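Local coordinates for protein ricin B-related lectin (Polyporus squamosus, PDB 5MUA) that binds galactose through a ricin-type lectin domain and carries a calcium-binding, papain-like protease domain that takes up the inhibitor E-64, at residues L149-L160 with W252-V262; M239-Y250 with A276-G284. All blocks are in the same frame, centred on the assembly; numbering follows the deposited sequence.

Contact 1. Residues L149-L160 with W252-V262; sequences LSQTGANVHATL and WFVERGNFSTV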
loop_
_atom_site.group_PDB
_atom_site.type_symbol
_atom_site.label_atom_id
_atom_site.label_comp_id
_atom_site.label_asym_id
_atom_site.label_seq_id
_atom_site.Cartn_x
_atom_site.Cartn_y
_atom_site.Cartn_z
ATOM N N LEU B 149 14.616 0.039 -20.329
ATOM C CA LEU B 149 14.485 0.320 -18.903
ATOM C C LEU B 149 13.314 -0.432 -18.317
ATOM O O LEU B 149 12.984 -0.221 -17.132
ATOM C CB LEU B 149 14.284 1.815 -18.736
ATOM C CG LEU B 149 15.373 2.642 -19.414
ATOM C CD1 LEU B 149 15.042 4.089 -19.269
ATOM C CD2 LEU B 149 16.764 2.412 -18.833
ATOM N N SER B 150 12.607 -1.224 -19.110
ATOM C CA SER B 150 11.403 -1.958 -18.696
ATOM C C SER B 150 11.616 -3.470 -18.707
ATOM O O SER B 150 12.566 -3.970 -19.313
ATOM C CB SER B 150 10.218 -1.665 -19.651
ATOM O OG SER B 150 10.603 -1.857 -20.984
ATOM N N GLN B 151 10.735 -4.174 -17.981
ATOM C CA GLN B 151 10.630 -5.600 -17.951
ATOM C C GLN B 151 9.172 -5.956 -18.030
ATOM O O GLN B 151 8.353 -5.243 -17.493
ATOM C CB GLN B 151 11.212 -6.162 -16.667
ATOM C CG GLN B 151 12.670 -5.978 -16.557
ATOM C CD GLN B 151 13.424 -6.970 -17.436
ATOM O OE1 GLN B 151 13.672 -8.106 -17.030
ATOM N NE2 GLN B 151 13.739 -6.567 -18.664
ATOM N N THR B 152 8.867 -7.017 -18.751
ATOM C CA THR B 152 7.523 -7.583 -18.702
ATOM C C THR B 152 7.250 -8.298 -17.395
ATOM O O THR B 152 8.156 -8.610 -16.611
ATOM C CB THR B 152 7.219 -8.534 -19.868
ATOM O OG1 THR B 152 7.965 -9.735 -19.709
ATOM C CG2 THR B 152 7.567 -7.861 -21.232
ATOM N N GLY B 153 5.963 -8.467 -17.119
ATOM C CA GLY B 153 5.558 -9.294 -15.972
ATOM C C GLY B 153 6.246 -10.634 -16.049
ATOM O O GLY B 153 6.833 -11.073 -15.057
ATOM N N ALA B 154 6.203 -11.292 -17.223
ATOM C CA ALA B 154 6.829 -12.626 -17.381
ATOM C C ALA B 154 8.323 -12.500 -17.127
ATOM O O ALA B 154 8.922 -13.359 -16.497
ATOM C CB ALA B 154 6.540 -13.250 -18.791
ATOM N N ASN B 155 8.960 -11.455 -17.659
ATOM C CA ASN B 155 10.407 -11.256 -17.386
ATOM C C ASN B 155 10.725 -11.219 -15.875
ATOM O O ASN B 155 11.673 -11.868 -15.419
ATOM C CB ASN B 155 10.970 -9.931 -17.884
ATOM C CG ASN B 155 11.037 -9.783 -19.380
ATOM O OD1 ASN B 155 11.036 -8.657 -19.827
ATOM N ND2 ASN B 155 11.139 -10.882 -20.146
ATOM N N VAL B 156 9.992 -10.396 -15.108
ATOM C CA VAL B 156 10.269 -10.244 -13.670
ATOM C C VAL B 156 9.962 -11.593 -12.951
ATOM O O VAL B 156 10.744 -12.032 -12.101
ATOM C CB VAL B 156 9.502 -9.031 -13.058
ATOM C CG1 VAL B 156 9.779 -8.973 -11.584
ATOM C CG2 VAL B 156 9.830 -7.705 -13.717
ATOM N N HIS B 157 8.879 -12.259 -13.299
ATOM C CA HIS B 157 8.553 -13.565 -12.697
ATOM C C HIS B 157 9.701 -14.575 -12.845
ATOM O O HIS B 157 10.132 -15.209 -11.842
ATOM C CB HIS B 157 7.221 -14.098 -13.227
ATOM C CG HIS B 157 6.868 -15.480 -12.750
ATOM N ND1 HIS B 157 6.572 -15.768 -11.431
ATOM C CD2 HIS B 157 6.747 -16.646 -13.424
ATOM C CE1 HIS B 157 6.257 -17.045 -11.319
ATOM N NE2 HIS B 157 6.363 -17.605 -12.513
ATOM N N ALA B 158 10.239 -14.679 -14.063
ATOM C CA ALA B 158 11.367 -15.524 -14.295
ATOM C C ALA B 158 12.569 -15.126 -13.453
ATOM O O ALA B 158 13.199 -15.964 -12.800
ATOM C CB ALA B 158 11.747 -15.583 -15.778
ATOM N N THR B 159 12.865 -13.849 -13.433
ATOM C CA THR B 159 13.926 -13.349 -12.617
ATOM C C THR B 159 13.743 -13.754 -11.139
ATOM O O THR B 159 14.662 -14.286 -10.480
ATOM C CB THR B 159 14.030 -11.839 -12.816
ATOM O OG1 THR B 159 14.613 -11.661 -14.120
ATOM C CG2 THR B 159 14.939 -11.192 -11.811
ATOM N N LEU B 160 12.539 -13.545 -10.681
ATOM C CA LEU B 160 12.185 -13.804 -9.285
ATOM C C LEU B 160 12.320 -15.286 -8.962
ATOM O O LEU B 160 12.985 -15.655 -7.983
ATOM C CB LEU B 160 10.761 -13.333 -9.050
ATOM C CG LEU B 160 10.183 -13.564 -7.694
ATOM C CD1 LEU B 160 10.969 -12.835 -6.607
ATOM C CD2 LEU B 160 8.746 -13.106 -7.754
ATOM N N TRP B 252 11.417 -5.269 -2.697
ATOM C CA TRP B 252 12.390 -5.783 -3.614
ATOM C C TRP B 252 12.192 -5.206 -5.004
ATOM O O TRP B 252 11.082 -4.767 -5.373
ATOM C CB TRP B 252 12.393 -7.267 -3.692
ATOM C CG TRP B 252 11.097 -7.907 -4.190
ATOM C CD1 TRP B 252 10.024 -8.286 -3.415
ATOM C CD2 TRP B 252 10.776 -8.296 -5.531
ATOM N NE1 TRP B 252 9.042 -8.862 -4.226
ATOM C CE2 TRP B 252 9.507 -8.909 -5.513
ATOM C CE3 TRP B 252 11.442 -8.169 -6.763
ATOM C CZ2 TRP B 252 8.873 -9.323 -6.662
ATOM C CZ3 TRP B 252 10.825 -8.641 -7.892
ATOM C CH2 TRP B 252 9.570 -9.225 -7.839
ATOM N N PHE B 253 13.271 -5.283 -5.764
ATOM C CA PHE B 253 13.375 -4.635 -7.038
ATOM C C PHE B 253 14.323 -5.445 -7.926
ATOM O O PHE B 253 15.048 -6.377 -7.462
ATOM C CB PHE B 253 14.011 -3.236 -6.841
ATOM C CG PHE B 253 13.177 -2.290 -6.016
ATOM C CD1 PHE B 253 12.096 -1.619 -6.588
ATOM C CD2 PHE B 253 13.465 -2.063 -4.709
ATOM C CE1 PHE B 253 11.259 -0.806 -5.810
ATOM C CE2 PHE B 253 12.677 -1.214 -3.929
ATOM C CZ PHE B 253 11.581 -0.580 -4.487
ATOM N N VAL B 254 14.367 -5.040 -9.191
ATOM C CA VAL B 254 15.461 -5.494 -10.069
ATOM C C VAL B 254 16.244 -4.295 -10.428
ATOM O O VAL B 254 15.797 -3.173 -10.315
ATOM C CB VAL B 254 15.022 -6.344 -11.295
ATOM C CG1 VAL B 254 14.182 -7.527 -10.881
ATOM C CG2 VAL B 254 14.241 -5.556 -12.309
ATOM N N GLU B 255 17.486 -4.538 -10.839
ATOM C CA GLU B 255 18.465 -3.491 -11.022
ATOM C C GLU B 255 18.452 -3.088 -12.488
ATOM O O GLU B 255 18.442 -3.933 -13.357
ATOM C CB GLU B 255 19.888 -4.044 -10.699
ATOM C CG GLU B 255 20.183 -4.280 -9.216
ATOM C CD GLU B 255 20.294 -2.976 -8.479
ATOM O OE1 GLU B 255 20.786 -1.984 -9.043
ATOM O OE2 GLU B 255 19.933 -2.933 -7.332
ATOM N N ARG B 256 18.538 -1.794 -12.743
ATOM C CA ARG B 256 18.790 -1.344 -14.103
ATOM C C ARG B 256 20.017 -1.838 -14.789
ATOM O O ARG B 256 19.958 -2.143 -15.974
ATOM C CB ARG B 256 18.740 0.143 -14.202
ATOM C CG ARG B 256 17.423 0.463 -14.864
ATOM C CD ARG B 256 17.410 1.872 -15.081
ATOM N NE ARG B 256 16.101 2.433 -14.931
ATOM C CZ ARG B 256 15.907 3.713 -15.146
ATOM N NH1 ARG B 256 16.955 4.438 -15.608
ATOM N NH2 ARG B 256 14.693 4.219 -15.002
ATOM N N GLY B 257 21.099 -1.967 -14.046
ATOM C CA GLY B 257 22.371 -2.496 -14.653
ATOM C C GLY B 257 22.326 -3.965 -14.908
ATOM O O GLY B 257 23.144 -4.512 -15.658
ATOM N N ASN B 258 21.390 -4.672 -14.274
ATOM C CA ASN B 258 21.270 -6.085 -14.502
ATOM C C ASN B 258 19.912 -6.561 -14.055
ATOM O O ASN B 258 19.685 -6.779 -12.838
ATOM C CB ASN B 258 22.330 -6.855 -13.711
ATOM C CG ASN B 258 22.293 -8.350 -13.989
ATOM O OD1 ASN B 258 21.357 -8.930 -14.589
ATOM N ND2 ASN B 258 23.343 -8.993 -13.568
ATOM N N PHE B 259 19.048 -6.806 -15.028
ATOM C CA PHE B 259 17.659 -7.009 -14.716
ATOM C C PHE B 259 17.446 -8.374 -14.058
ATOM O O PHE B 259 16.377 -8.602 -13.548
ATOM C CB PHE B 259 16.820 -6.968 -15.973
ATOM C CG PHE B 259 16.727 -5.628 -16.628
ATOM C CD1 PHE B 259 16.302 -4.518 -15.924
ATOM C CD2 PHE B 259 16.915 -5.515 -18.012
ATOM C CE1 PHE B 259 16.138 -3.280 -16.543
ATOM C CE2 PHE B 259 16.743 -4.292 -18.634
ATOM C CZ PHE B 259 16.356 -3.174 -17.898
ATOM N N SER B 260 18.433 -9.251 -14.110
ATOM C CA SER B 260 18.346 -10.566 -13.458
ATOM C C SER B 260 18.705 -10.497 -11.983
ATOM O O SER B 260 18.520 -11.463 -11.260
ATOM C CB SER B 260 19.263 -11.568 -14.154
ATOM O OG SER B 260 18.775 -11.849 -15.421
ATOM N N THR B 261 19.191 -9.367 -11.496
ATOM C CA THR B 261 19.574 -9.266 -10.087
ATOM C C THR B 261 18.340 -8.775 -9.297
ATOM O O THR B 261 17.872 -7.664 -9.570
ATOM C CB THR B 261 20.705 -8.224 -9.899
ATOM O OG1 THR B 261 21.824 -8.609 -10.709
ATOM C CG2 THR B 261 21.169 -8.071 -8.433
ATOM N N VAL B 262 17.889 -9.553 -8.312
ATOM C CA VAL B 262 16.893 -9.094 -7.340
ATOM C C VAL B 262 17.598 -8.412 -6.152
ATOM O O VAL B 262 18.469 -8.995 -5.525
ATOM C CB VAL B 262 15.962 -10.236 -6.932
ATOM C CG1 VAL B 262 14.968 -9.688 -5.942
ATOM C CG2 VAL B 262 15.257 -10.851 -8.170
HETATM O O HOH W 1 13.757 -8.981 -14.428
HETATM O O HOH W 2 17.329 -13.853 -10.993
HETATM O O HOH W 3 16.363 -13.048 -15.260
#
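A methyl of Leu149, CD2, lies over one face of the Arg256 guanidinium, 3.8 Å from NH1; the polar end of that arginine is claimed elsewhere, by Val181 O and Tyr10 OH. Two residues on, the amide of Gln151 stacks flat on the Phe259 ring, the planes only 13° apart and NE2 3.4 Å from CD2 of the ring. A bend at chi2 (-76°) folds the amide over the phenyl face, and a bond from Gln151 NE2 to Ser150 O (2.9 Å) fixes its rotation. Gln151 OE1 then accepts from a bridging water that also donates to Phe259 O and accepts a hydrogen bond from Thr159 OG1. A Thr152-Asn155 capping box opens helix 153-162. From its first turn Val156 CG1 reaches the edge of the Trp252 indole, 3.8 Å from CH2. Thr159 sets CG2 among Phe259 O, Val254 CG1 and Val262 CG2 (3.7 Å), while Leu160 CD1 covers the indole face, 4.2 Å from the six-ring centroid. Taken over the short segments, helix 153-160 and strand 252-255 run at 103°, their axes 10.2 Å apart: a helix packed across the beta hairpin of strands 246-255 and 261-266.

Contact 2. Residues M239-Y250 with A276-G284; sequences MFGSKSSGAHAY and AWDYKAYFG. With E64 (N-[N-[1-hydroxycarboxyethyl-carbonyl]leucylamino-butyl]-guanidine), chain K.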
loop_
_atom_site.group_PDB
_atom_site.type_symbol
_atom_site.label_atom_id
_atom_site.label_comp_id
_atom_site.label_asym_id
_atom_site.label_seq_id
_atom_site.Cartn_x
_atom_site.Cartn_y
_atom_site.Cartn_z
ATOM N N MET B 239 7.668 -8.664 -0.228
ATOM C CA MET B 239 8.010 -10.026 0.132
ATOM C C MET B 239 7.756 -10.207 1.652
ATOM O O MET B 239 7.938 -9.305 2.405
ATOM C CB MET B 239 9.511 -10.323 -0.157
ATOM C CG MET B 239 9.691 -11.221 -1.321
ATOM S SD MET B 239 11.465 -11.323 -1.564
ATOM C CE MET B 239 11.279 -11.898 -3.243
ATOM N N PHE B 240 7.236 -11.360 2.023
ATOM C CA PHE B 240 7.266 -11.869 3.388
ATOM C C PHE B 240 8.222 -13.055 3.351
ATOM O O PHE B 240 8.106 -13.981 2.505
ATOM C CB PHE B 240 5.888 -12.404 3.814
ATOM C CG PHE B 240 4.837 -11.375 4.061
ATOM C CD1 PHE B 240 5.020 -10.006 3.877
ATOM C CD2 PHE B 240 3.617 -11.816 4.596
ATOM C CE1 PHE B 240 4.017 -9.107 4.147
ATOM C CE2 PHE B 240 2.600 -10.901 4.887
ATOM C CZ PHE B 240 2.808 -9.552 4.646
ATOM N N GLY B 241 9.170 -13.044 4.269
ATOM C CA GLY B 241 10.102 -14.150 4.379
ATOM C C GLY B 241 10.463 -14.448 5.820
ATOM O O GLY B 241 10.044 -13.739 6.740
ATOM N N SER B 242 11.234 -15.511 5.982
ATOM C CA SER B 242 11.614 -15.942 7.296
ATOM C C SER B 242 12.955 -16.561 7.326
ATOM O O SER B 242 13.495 -17.042 6.317
ATOM C CB SER B 242 10.597 -16.926 7.840
ATOM O OG SER B 242 10.473 -18.059 7.014
ATOM N N LYS B 243 13.466 -16.641 8.538
ATOM C CA LYS B 243 14.568 -17.580 8.766
ATOM C C LYS B 243 14.365 -18.203 10.124
ATOM O O LYS B 243 13.385 -17.908 10.787
ATOM C CB LYS B 243 15.865 -16.828 8.656
ATOM C CG LYS B 243 15.831 -15.502 9.301
ATOM C CD LYS B 243 17.111 -14.803 9.106
ATOM C CE LYS B 243 17.099 -13.476 9.842
ATOM N NZ LYS B 243 18.392 -12.777 9.651
ATOM N N SER B 244 15.315 -19.009 10.577
ATOM C CA SER B 244 15.136 -19.658 11.911
ATOM C C SER B 244 14.862 -18.658 13.068
ATOM O O SER B 244 14.128 -18.990 14.006
ATOM C CB SER B 244 16.275 -20.628 12.226
ATOM O OG SER B 244 17.444 -19.888 12.552
ATOM N N SER B 245 15.391 -17.451 12.998
ATOM C CA SER B 245 15.209 -16.472 14.055
ATOM C C SER B 245 13.979 -15.528 14.018
ATOM O O SER B 245 13.794 -14.755 14.963
ATOM C CB SER B 245 16.458 -15.675 14.114
ATOM O OG SER B 245 16.588 -15.021 12.893
ATOM N N GLY B 246 13.149 -15.588 12.948
ATOM C CA GLY B 246 11.837 -14.915 12.892
ATOM C C GLY B 246 11.510 -14.531 11.431
ATOM O O GLY B 246 12.236 -14.894 10.482
ATOM N N ALA B 247 10.435 -13.791 11.265
ATOM C CA ALA B 247 9.877 -13.488 9.960
ATOM C C ALA B 247 9.810 -12.007 9.732
ATOM O O ALA B 247 9.624 -11.229 10.694
ATOM C CB ALA B 247 8.526 -14.130 9.798
ATOM N N HIS B 248 9.886 -11.584 8.444
ATOM C CA HIS B 248 10.023 -10.135 8.178
ATOM C C HIS B 248 9.441 -9.843 6.835
ATOM O O HIS B 248 9.529 -10.691 5.952
ATOM C CB HIS B 248 11.547 -9.747 8.178
ATOM C CG HIS B 248 11.850 -8.275 8.171
ATOM N ND1 HIS B 248 11.545 -7.405 9.198
ATOM C CD2 HIS B 248 12.498 -7.532 7.267
ATOM C CE1 HIS B 248 11.950 -6.193 8.907
ATOM N NE2 HIS B 248 12.523 -6.242 7.721
ATOM N N ALA B 249 8.891 -8.627 6.723
ATOM C CA ALA B 249 8.366 -8.070 5.500
ATOM C C ALA B 249 9.264 -6.991 4.989
ATOM O O ALA B 249 9.740 -6.175 5.750
ATOM C CB ALA B 249 6.944 -7.497 5.669
ATOM N N TYR B 250 9.451 -6.965 3.661
ATOM C CA TYR B 250 10.430 -6.044 3.047
ATOM C C TYR B 250 10.076 -5.930 1.586
ATOM O O TYR B 250 9.101 -6.573 1.085
ATOM C CB TYR B 250 11.918 -6.550 3.215
ATOM C CG TYR B 250 12.080 -8.028 2.975
ATOM C CD1 TYR B 250 11.686 -8.968 3.945
ATOM C CD2 TYR B 250 12.568 -8.522 1.781
ATOM C CE1 TYR B 250 11.766 -10.340 3.720
ATOM C CE2 TYR B 250 12.657 -9.904 1.530
ATOM C CZ TYR B 250 12.282 -10.818 2.500
ATOM O OH TYR B 250 12.368 -12.163 2.259
ATOM N N ALA B 276 19.002 -10.055 1.281
ATOM C CA ALA B 276 17.653 -10.013 1.973
ATOM C C ALA B 276 17.841 -10.277 3.512
ATOM O O ALA B 276 16.967 -10.819 4.186
ATOM C CB ALA B 276 16.689 -11.042 1.316
ATOM N N TRP B 277 19.012 -9.883 4.039
ATOM C CA TRP B 277 19.320 -10.070 5.482
ATOM C C TRP B 277 19.111 -11.537 5.905
ATOM O O TRP B 277 18.688 -11.848 7.023
ATOM C CB TRP B 277 18.482 -9.126 6.360
ATOM C CG TRP B 277 18.550 -7.750 5.869
ATOM C CD1 TRP B 277 19.511 -6.841 6.139
ATOM C CD2 TRP B 277 17.641 -7.136 4.939
ATOM N NE1 TRP B 277 19.263 -5.661 5.436
ATOM C CE2 TRP B 277 18.132 -5.837 4.679
ATOM C CE3 TRP B 277 16.466 -7.564 4.302
ATOM C CZ2 TRP B 277 17.471 -4.939 3.820
ATOM C CZ3 TRP B 277 15.835 -6.689 3.432
ATOM C CH2 TRP B 277 16.336 -5.392 3.208
ATOM N N ASP B 278 19.380 -12.445 4.980
ATOM C CA ASP B 278 19.182 -13.851 5.186
ATOM C C ASP B 278 17.759 -14.361 5.283
ATOM O O ASP B 278 17.572 -15.562 5.470
ATOM C CB ASP B 278 20.042 -14.414 6.308
ATOM C CG ASP B 278 21.504 -14.192 6.068
ATOM O OD1 ASP B 278 21.926 -13.998 4.918
ATOM O OD2 ASP B 278 22.229 -14.229 7.046
ATOM N N TYR B 279 16.765 -13.507 5.006
ATOM C CA TYR B 279 15.386 -14.034 4.927
ATOM C C TYR B 279 15.182 -14.761 3.668
ATOM O O TYR B 279 15.737 -14.380 2.600
ATOM C CB TYR B 279 14.332 -12.932 5.079
ATOM C CG TYR B 279 14.383 -12.263 6.452
ATOM C CD1 TYR B 279 13.892 -12.918 7.581
ATOM C CD2 TYR B 279 14.895 -10.999 6.607
ATOM C CE1 TYR B 279 13.965 -12.319 8.822
ATOM C CE2 TYR B 279 14.943 -10.388 7.855
ATOM C CZ TYR B 279 14.511 -11.064 8.940
ATOM O OH TYR B 279 14.543 -10.471 10.172
ATOM N N LYS B 280 14.328 -15.774 3.742
ATOM C CA LYS B 280 13.946 -16.513 2.576
ATOM C C LYS B 280 12.458 -16.369 2.420
ATOM O O LYS B 280 11.692 -16.605 3.382
ATOM C CB LYS B 280 14.398 -17.980 2.626
ATOM C CG LYS B 280 15.906 -18.180 2.747
ATOM C CD LYS B 280 16.632 -17.820 1.427
ATOM C CE LYS B 280 18.134 -17.636 1.593
ATOM N NZ LYS B 280 18.769 -18.871 2.099
ATOM N N ALA B 281 12.057 -15.941 1.233
ATOM C CA ALA B 281 10.674 -15.568 0.952
ATOM C C ALA B 281 9.691 -16.715 0.786
ATOM O O ALA B 281 9.989 -17.735 0.157
ATOM C CB ALA B 281 10.607 -14.594 -0.225
ATOM N N TYR B 282 8.523 -16.566 1.409
ATOM C CA TYR B 282 7.411 -17.452 1.144
ATOM C C TYR B 282 6.317 -16.827 0.331
ATOM O O TYR B 282 5.478 -17.544 -0.262
ATOM C CB TYR B 282 6.873 -18.109 2.404
ATOM C CG TYR B 282 6.411 -17.167 3.478
ATOM C CD1 TYR B 282 5.075 -16.675 3.499
ATOM C CD2 TYR B 282 7.247 -16.826 4.542
ATOM C CE1 TYR B 282 4.656 -15.807 4.473
ATOM C CE2 TYR B 282 6.796 -15.956 5.537
ATOM C CZ TYR B 282 5.475 -15.485 5.516
ATOM O OH TYR B 282 5.026 -14.625 6.494
ATOM N N PHE B 283 6.310 -15.500 0.253
ATOM C CA PHE B 283 5.285 -14.756 -0.435
ATOM C C PHE B 283 5.923 -13.559 -1.157
ATOM O O PHE B 283 6.737 -12.844 -0.598
ATOM C CB PHE B 283 4.187 -14.318 0.535
ATOM C CG PHE B 283 3.401 -13.161 0.075
ATOM C CD1 PHE B 283 2.594 -13.261 -1.027
ATOM C CD2 PHE B 283 3.464 -11.949 0.745
ATOM C CE1 PHE B 283 1.872 -12.164 -1.478
ATOM C CE2 PHE B 283 2.720 -10.856 0.303
ATOM C CZ PHE B 283 1.958 -10.960 -0.847
ATOM N N GLY B 284 5.570 -13.381 -2.410
ATOM C CA GLY B 284 5.874 -12.162 -3.127
ATOM C C GLY B 284 4.730 -11.577 -3.936
ATOM O O GLY B 284 3.915 -12.298 -4.469
HETATM C C1 E64 K . 8.970 -6.809 11.812
HETATM O O1 E64 K . 8.475 -5.791 12.288
HETATM O O2 E64 K . 10.223 -7.010 11.713
HETATM C C2 E64 K . 8.075 -7.815 11.210
HETATM C C3 E64 K . 6.877 -8.056 12.130
HETATM O O3 E64 K . 7.557 -8.746 13.166
HETATM C C4 E64 K . 5.844 -8.932 11.522
HETATM O O4 E64 K . 4.854 -8.482 11.042
HETATM N N1 E64 K . 6.098 -10.197 11.438
HETATM C C6 E64 K . 5.207 -11.199 10.871
HETATM C C7 E64 K . 5.504 -11.788 9.506
HETATM C C8 E64 K . 5.778 -10.758 8.419
HETATM C C9 E64 K . 4.472 -10.079 7.999
HETATM C C10 E64 K . 6.386 -11.469 7.287
HETATM C C11 E64 K . 4.625 -12.196 11.849
HETATM O O5 E64 K . 5.322 -13.169 12.092
HETATM N N2 E64 K . 3.451 -12.030 12.405
HETATM C C12 E64 K . 2.749 -13.064 13.193
HETATM C C13 E64 K . 1.439 -13.432 12.508
HETATM C C14 E64 K . 0.517 -14.386 13.310
HETATM C C15 E64 K . 0.225 -15.647 12.499
HETATM N N3 E64 K . -0.942 -16.320 13.082
HETATM C C16 E64 K . -1.578 -17.358 12.568
HETATM N N4 E64 K . -1.084 -18.011 11.498
HETATM N N5 E64 K . -2.783 -17.724 13.116
HETATM O O HOH W 4 12.361 -10.970 12.627
HETATM O O HOH W 5 14.219 -13.130 0.618
#
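Phe240 and Phe283 pair in an antiparallel beta sheet interrupted by a classic bulge, in which Tyr282 and Phe283 both face Phe240. The backbone evidence is the doubly used Phe240 O, which accepts from Tyr282 N at 2.8 Å and from Phe283 N at 3.3 Å, both donors in the carbonyl plane. Beyond the bulge Ser242 and Lys280 exchange a bond in each direction. Gly241 crosses close to Ala281, CA to CA 3.8 Å, and Lys280 O is also near, 3.1 Å from Gly241 CA.

Aromatic contacts fall on two sides. Phe283 turns its edge to one face of the Phe240 ring (planes at 77°), while E64 C9 sits over the centre of the opposite face; Tyr282 takes Phe240 CB over its own face, CB to CZ 3.5 Å. Phe283 also stacks on Tyr173 of the second subunit. In the other cluster, Tyr279 is clamped: His248 CB presses on one face, 3.3 Å from CZ, and Lys243 covers the other. Trp277 directs its edge at the face of Tyr250, offset from the centre.

Polar and charged contacts finish the site. Extended beyond CG, Lys243 carries NZ past the Tyr279 ring as a cation-pi partner, 18° off the normal, to bond Trp277 O at 2.8 Å. A water joins Tyr250 OH to Tyr279 O. His248, backed at NE2 by Glu266 and touching Cys208, belongs to the papain-like inhibitor pocket; the E64 carboxylate oxygen O2 lies at its ring edge, in plane, and accepts from His248 ND1 at 2.9 Å.

How the contacts relate
Strand 246-255 serves both contacts, through its later end in contact 1 and its start in contact 2, and the centres lie 19 Å apart. They meet at Met239, whose CE is 3.5 Å from Leu160 CD1 and whose CG is 3.6 Å from Trp252 CD1. Contact 1 is mostly buried and nearer the chain's centre; its segments are joined by apolar packing and bridging waters. Contact 2, farther out and partly buried, is built on direct backbone bonds between neighbouring strands and adds aromatic and cation-pi pairs. The inhibitor touches contact 2, as does the second subunit, whereas no other protein chain reaches contact 1.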